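PDB 2QN0: neurotoxin, which is the zinc-dependent light-chain protease of botulinum neurotoxin serotype C1 and probably cleaves SNARE proteins, with dual substrate specificity. Local coordinates for residues N207-M221 with L409-L421. Sequence-based numbering, arbitrary orientation.
Sequences NDVGEGRFSKSEFCM and LFMGQNLSRNPAL
Leu409 and Phe410 meet the start of 207-221 mainly by van der Waals contact: CB of Leu409 lies 4.1 Å from CG1 of Val209, and that same methyl comes to the edge of the Phe410 ring at CD2. Farther round the ring, CE2 touches CB of Asn207 at 3.5 Å, the Asn207 side chain crossing that of Phe410 at about a right angle; its amide rests by CZ and CE2, the amide and ring planes 29° apart. The carbonyl O of Phe410 looks into the edge of the Phe219 ring, close to its plane. Gln413 takes hold of Cys220 twice. Its backbone O receives Cys220 N at 3.0 Å, in the carbonyl plane, and its extended side chain brings NE2 to Cys220 O at 3.1 Å, so both backbone polar atoms of Cys220 are engaged by one residue; NE2 also donates to Gln370 O, while OE1 is held by Asn400. Gln413 O additionally accepts a CA-H contact from Phe219. At Asn414, CB packs against CE1 of Phe219, and CG stands anti to the backbone N (chi1 -167°), which carries ND2 to OG of Ser217 at 3.1 Å. That hydroxyl in turn donates to the syn lone pair of Glu211 OE2, which leaves its oxygen to accept from ND2. Asn414 OD1 closes an Asx turn with Ser416 N and accepts a hydrogen bond from a water that itself accepts from Glu218 N. Leu415 N binds Glu218 O at 3.0 Å; its methyls divide, CD1 lying by the Phe219 carbonyl carbon and CD2 by Glu218. Leu421 ends the walk with CD1 4.0 Å from Cys220 SG. The principle illustrated is the isolated beta bridge, here Phe219 with Asn414, by which a C-terminal loop joins strand 219-220, itself paired with strand 201-202 just ahead of the zinc-binding HExxH helix of this clostridial neurotoxin protease.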
loop_
_atom_site.group_PDB
_atom_site.type_symbol
_atom_site.label_atom_id
_atom_site.label_comp_id
_atom_site.label_asym_id
_atom_site.label_seq_id
_atom_site.Cartn_x
_atom_site.Cartn_y
_atom_site.Cartn_z
ATOM N N ASN A 207 -22.244 -8.425 -0.439
ATOM C CA ASN A 207 -23.598 -8.029 -0.800
ATOM C C ASN A 207 -24.430 -9.141 -1.425
ATOM O O ASN A 207 -24.051 -9.728 -2.437
ATOM C CB ASN A 207 -23.554 -6.836 -1.759
ATOM C CG ASN A 207 -23.021 -5.579 -1.098
ATOM O OD1 ASN A 207 -23.707 -4.948 -0.299
ATOM N ND2 ASN A 207 -21.787 -5.219 -1.421
ATOM N N ASP A 208 -25.573 -9.417 -0.809
ATOM C CA ASP A 208 -26.495 -10.430 -1.302
ATOM C C ASP A 208 -27.131 -9.846 -2.565
ATOM O O ASP A 208 -27.576 -8.699 -2.556
ATOM C CB ASP A 208 -27.578 -10.683 -0.247
ATOM C CG ASP A 208 -28.508 -11.832 -0.609
ATOM O OD1 ASP A 208 -28.623 -12.173 -1.803
ATOM O OD2 ASP A 208 -29.139 -12.387 0.315
ATOM N N VAL A 209 -27.151 -10.612 -3.654
ATOM C CA VAL A 209 -27.771 -10.135 -4.888
ATOM C C VAL A 209 -28.926 -11.045 -5.313
ATOM O O VAL A 209 -29.302 -11.086 -6.485
ATOM C CB VAL A 209 -26.750 -9.999 -6.056
ATOM C CG1 VAL A 209 -25.768 -8.871 -5.756
ATOM C CG2 VAL A 209 -26.010 -11.311 -6.278
ATOM N N GLY A 210 -29.470 -11.772 -4.337
ATOM C CA GLY A 210 -30.608 -12.650 -4.571
ATOM C C GLY A 210 -30.375 -14.031 -5.157
ATOM O O GLY A 210 -31.339 -14.718 -5.502
ATOM N N GLU A 211 -29.121 -14.458 -5.247
ATOM C CA GLU A 211 -28.801 -15.760 -5.833
ATOM C C GLU A 211 -28.551 -16.886 -4.836
ATOM O O GLU A 211 -28.171 -17.988 -5.230
ATOM C CB GLU A 211 -27.570 -15.623 -6.726
ATOM C CG GLU A 211 -27.675 -14.518 -7.763
ATOM C CD GLU A 211 -26.390 -14.340 -8.543
ATOM O OE1 GLU A 211 -25.311 -14.320 -7.913
ATOM O OE2 GLU A 211 -26.456 -14.211 -9.781
ATOM N N GLY A 212 -28.777 -16.612 -3.557
ATOM C CA GLY A 212 -28.533 -17.599 -2.516
ATOM C C GLY A 212 -29.070 -19.008 -2.705
ATOM O O GLY A 212 -28.409 -19.982 -2.340
ATOM N N ARG A 213 -30.266 -19.127 -3.269
ATOM C CA ARG A 213 -30.879 -20.435 -3.473
ATOM C C ARG A 213 -30.564 -21.048 -4.826
ATOM O O ARG A 213 -30.942 -22.188 -5.107
ATOM C CB ARG A 213 -32.392 -20.322 -3.347
ATOM C CG ARG A 213 -32.892 -19.935 -1.979
ATOM C CD ARG A 213 -34.353 -20.274 -1.919
ATOM N NE ARG A 213 -34.991 -19.935 -0.657
ATOM C CZ ARG A 213 -36.237 -20.285 -0.369
ATOM N NH1 ARG A 213 -36.938 -20.978 -1.258
ATOM N NH2 ARG A 213 -36.782 -19.943 0.789
ATOM N N PHE A 214 -29.866 -20.292 -5.663
ATOM C CA PHE A 214 -29.540 -20.745 -7.002
ATOM C C PHE A 214 -28.029 -20.827 -7.191
ATOM O O PHE A 214 -27.300 -21.141 -6.254
ATOM C CB PHE A 214 -30.174 -19.775 -8.003
ATOM C CG PHE A 214 -31.667 -19.625 -7.833
ATOM C CD1 PHE A 214 -32.547 -20.506 -8.459
ATOM C CD2 PHE A 214 -32.189 -18.633 -7.009
ATOM C CE1 PHE A 214 -33.923 -20.404 -8.267
ATOM C CE2 PHE A 214 -33.567 -18.518 -6.807
ATOM C CZ PHE A 214 -34.437 -19.407 -7.438
ATOM N N SER A 215 -27.560 -20.551 -8.400
ATOM C CA SER A 215 -26.129 -20.590 -8.677
ATOM C C SER A 215 -25.601 -19.168 -8.527
ATOM O O SER A 215 -26.068 -18.252 -9.200
ATOM C CB SER A 215 -25.879 -21.101 -10.096
ATOM O OG SER A 215 -24.502 -21.357 -10.310
ATOM N N LYS A 216 -24.631 -18.981 -7.637
ATOM C CA LYS A 216 -24.076 -17.651 -7.397
ATOM C C LYS A 216 -23.095 -17.185 -8.467
ATOM O O LYS A 216 -22.278 -17.959 -8.966
ATOM C CB LYS A 216 -23.409 -17.612 -6.020
ATOM C CG LYS A 216 -24.379 -17.933 -4.889
ATOM C CD LYS A 216 -23.709 -17.920 -3.525
ATOM C CE LYS A 216 -23.328 -16.514 -3.095
ATOM N NZ LYS A 216 -22.752 -16.515 -1.716
ATOM N N SER A 217 -23.191 -15.907 -8.820
ATOM C CA SER A 217 -22.319 -15.316 -9.825
ATOM C C SER A 217 -20.923 -15.072 -9.277
ATOM O O SER A 217 -20.730 -14.939 -8.066
ATOM C CB SER A 217 -22.873 -13.964 -10.290
ATOM O OG SER A 217 -24.133 -14.087 -10.920
ATOM N N GLU A 218 -19.950 -15.022 -10.180
ATOM C CA GLU A 218 -18.582 -14.708 -9.801
ATOM C C GLU A 218 -18.483 -13.201 -10.023
ATOM O O GLU A 218 -19.043 -12.678 -10.987
ATOM C CB GLU A 218 -17.588 -15.433 -10.705
ATOM C CG GLU A 218 -17.390 -16.894 -10.355
ATOM C CD GLU A 218 -16.442 -17.590 -11.309
ATOM O OE1 GLU A 218 -15.494 -16.935 -11.786
ATOM O OE2 GLU A 218 -16.638 -18.795 -11.571
ATOM N N PHE A 219 -17.796 -12.509 -9.121
ATOM C CA PHE A 219 -17.619 -11.061 -9.208
ATOM C C PHE A 219 -16.127 -10.777 -9.171
ATOM O O PHE A 219 -15.343 -11.620 -8.736
ATOM C CB PHE A 219 -18.271 -10.368 -8.003
ATOM C CG PHE A 219 -19.774 -10.318 -8.054
ATOM C CD1 PHE A 219 -20.425 -9.273 -8.703
ATOM C CD2 PHE A 219 -20.538 -11.295 -7.420
ATOM C CE1 PHE A 219 -21.818 -9.197 -8.713
ATOM C CE2 PHE A 219 -21.929 -11.230 -7.426
ATOM C CZ PHE A 219 -22.572 -10.178 -8.074
ATOM N N CYS A 220 -15.732 -9.594 -9.627
ATOM C CA CYS A 220 -14.327 -9.219 -9.589
ATOM C C CYS A 220 -14.153 -8.201 -8.466
ATOM O O CYS A 220 -15.126 -7.602 -8.007
ATOM C CB CYS A 220 -13.907 -8.574 -10.914
ATOM S SG CYS A 220 -14.703 -6.968 -11.227
ATOM N N MET A 221 -12.924 -8.031 -7.994
ATOM C CA MET A 221 -12.667 -7.023 -6.976
ATOM C C MET A 221 -12.478 -5.713 -7.734
ATOM O O MET A 221 -11.903 -5.704 -8.824
ATOM C CB MET A 221 -11.379 -7.324 -6.201
ATOM C CG MET A 221 -11.559 -8.208 -4.978
ATOM S SD MET A 221 -10.037 -8.241 -4.015
ATOM C CE MET A 221 -10.119 -6.648 -3.218
ATOM N N LEU A 409 -27.504 -4.032 -8.794
ATOM C CA LEU A 409 -26.921 -5.209 -8.158
ATOM C C LEU A 409 -25.484 -5.492 -8.587
ATOM O O LEU A 409 -25.114 -6.638 -8.854
ATOM C CB LEU A 409 -27.799 -6.440 -8.412
ATOM C CG LEU A 409 -29.199 -6.369 -7.787
ATOM C CD1 LEU A 409 -29.973 -7.640 -8.096
ATOM C CD2 LEU A 409 -29.079 -6.172 -6.283
ATOM N N PHE A 410 -24.682 -4.435 -8.661
ATOM C CA PHE A 410 -23.271 -4.554 -9.012
ATOM C C PHE A 410 -22.986 -5.343 -10.288
ATOM O O PHE A 410 -21.944 -5.988 -10.400
ATOM C CB PHE A 410 -22.526 -5.195 -7.833
ATOM C CG PHE A 410 -22.913 -4.623 -6.501
ATOM C CD1 PHE A 410 -22.433 -3.380 -6.097
ATOM C CD2 PHE A 410 -23.804 -5.298 -5.674
ATOM C CE1 PHE A 410 -22.839 -2.818 -4.889
ATOM C CE2 PHE A 410 -24.216 -4.744 -4.463
ATOM C CZ PHE A 410 -23.732 -3.500 -4.071
ATOM N N MET A 411 -23.893 -5.285 -11.258
ATOM C CA MET A 411 -23.691 -6.019 -12.504
ATOM C C MET A 411 -22.375 -5.707 -13.206
ATOM O O MET A 411 -21.828 -6.556 -13.913
ATOM C CB MET A 411 -24.856 -5.766 -13.466
ATOM C CG MET A 411 -25.984 -6.764 -13.320
ATOM S SD MET A 411 -27.301 -6.490 -14.519
ATOM C CE MET A 411 -28.642 -6.047 -13.432
ATOM N N GLY A 412 -21.862 -4.494 -13.016
ATOM C CA GLY A 412 -20.605 -4.129 -13.649
ATOM C C GLY A 412 -19.446 -5.008 -13.201
ATOM O O GLY A 412 -18.469 -5.192 -13.933
ATOM N N GLN A 413 -19.556 -5.548 -11.991
ATOM C CA GLN A 413 -18.518 -6.412 -11.431
ATOM C C GLN A 413 -18.841 -7.891 -11.622
ATOM O O GLN A 413 -18.040 -8.759 -11.269
ATOM C CB GLN A 413 -18.356 -6.132 -9.939
ATOM C CG GLN A 413 -17.729 -4.793 -9.607
ATOM C CD GLN A 413 -17.754 -4.521 -8.118
ATOM O OE1 GLN A 413 -18.656 -3.851 -7.611
ATOM N NE2 GLN A 413 -16.774 -5.065 -7.405
ATOM N N ASN A 414 -20.015 -8.168 -12.183
ATOM C CA ASN A 414 -20.475 -9.534 -12.417
ATOM C C ASN A 414 -19.866 -10.081 -13.708
ATOM O O ASN A 414 -20.189 -9.611 -14.804
ATOM C CB ASN A 414 -22.003 -9.535 -12.503
ATOM C CG ASN A 414 -22.593 -10.925 -12.433
ATOM O OD1 ASN A 414 -22.114 -11.842 -13.089
ATOM N ND2 ASN A 414 -23.650 -11.083 -11.642
ATOM N N LEU A 415 -18.996 -11.081 -13.581
ATOM C CA LEU A 415 -18.322 -11.664 -14.738
ATOM C C LEU A 415 -19.217 -12.108 -15.890
ATOM O O LEU A 415 -18.838 -11.977 -17.050
ATOM C CB LEU A 415 -17.446 -12.847 -14.310
ATOM C CG LEU A 415 -16.017 -12.526 -13.863
ATOM C CD1 LEU A 415 -16.047 -11.550 -12.708
ATOM C CD2 LEU A 415 -15.303 -13.813 -13.466
ATOM N N SER A 416 -20.397 -12.631 -15.587
ATOM C CA SER A 416 -21.270 -13.095 -16.659
ATOM C C SER A 416 -22.215 -12.024 -17.191
ATOM O O SER A 416 -23.011 -12.293 -18.090
ATOM C CB SER A 416 -22.087 -14.299 -16.194
ATOM O OG SER A 416 -23.164 -13.884 -15.381
ATOM N N ARG A 417 -22.134 -10.813 -16.648
ATOM C CA ARG A 417 -23.010 -9.738 -17.104
ATOM C C ARG A 417 -22.248 -8.578 -17.743
ATOM O O ARG A 417 -22.838 -7.765 -18.458
ATOM C CB ARG A 417 -23.870 -9.216 -15.944
ATOM C CG ARG A 417 -24.752 -10.275 -15.274
ATOM C CD ARG A 417 -25.672 -10.971 -16.272
ATOM N NE ARG A 417 -26.688 -10.076 -16.818
ATOM C CZ ARG A 417 -27.808 -9.735 -16.186
ATOM N NH1 ARG A 417 -28.064 -10.216 -14.976
ATOM N NH2 ARG A 417 -28.673 -8.913 -16.763
ATOM N N ASN A 418 -20.943 -8.502 -17.492
ATOM C CA ASN A 418 -20.123 -7.432 -18.056
ATOM C C ASN A 418 -19.043 -7.977 -18.988
ATOM O O ASN A 418 -18.012 -8.475 -18.537
ATOM C CB ASN A 418 -19.463 -6.616 -16.940
ATOM C CG ASN A 418 -18.815 -5.344 -17.458
ATOM O OD1 ASN A 418 -18.704 -5.140 -18.669
ATOM N ND2 ASN A 418 -18.379 -4.481 -16.544
ATOM N N PRO A 419 -19.262 -7.876 -20.309
ATOM C CA PRO A 419 -18.289 -8.370 -21.286
ATOM C C PRO A 419 -16.964 -7.612 -21.296
ATOM O O PRO A 419 -15.993 -8.062 -21.905
ATOM C CB PRO A 419 -19.047 -8.258 -22.611
ATOM C CG PRO A 419 -19.937 -7.077 -22.386
ATOM C CD PRO A 419 -20.450 -7.319 -20.982
ATOM N N ALA A 420 -16.920 -6.464 -20.627
ATOM C CA ALA A 420 -15.694 -5.670 -20.564
ATOM C C ALA A 420 -14.651 -6.391 -19.709
ATOM O O ALA A 420 -13.454 -6.119 -19.806
ATOM C CB ALA A 420 -15.987 -4.290 -19.984
ATOM N N LEU A 421 -15.119 -7.308 -18.868
ATOM C CA LEU A 421 -14.234 -8.081 -18.003
ATOM C C LEU A 421 -13.782 -9.331 -18.746
ATOM O O LEU A 421 -14.609 -10.079 -19.266
ATOM C CB LEU A 421 -14.973 -8.493 -16.724
ATOM C CG LEU A 421 -15.514 -7.375 -15.833
ATOM C CD1 LEU A 421 -16.358 -7.974 -14.710
ATOM C CD2 LEU A 421 -14.350 -6.570 -15.262
HETATM O O HOH W 1 -25.571 -13.974 -13.880
HETATM O O HOH W 2 -20.540 -14.406 -12.981
#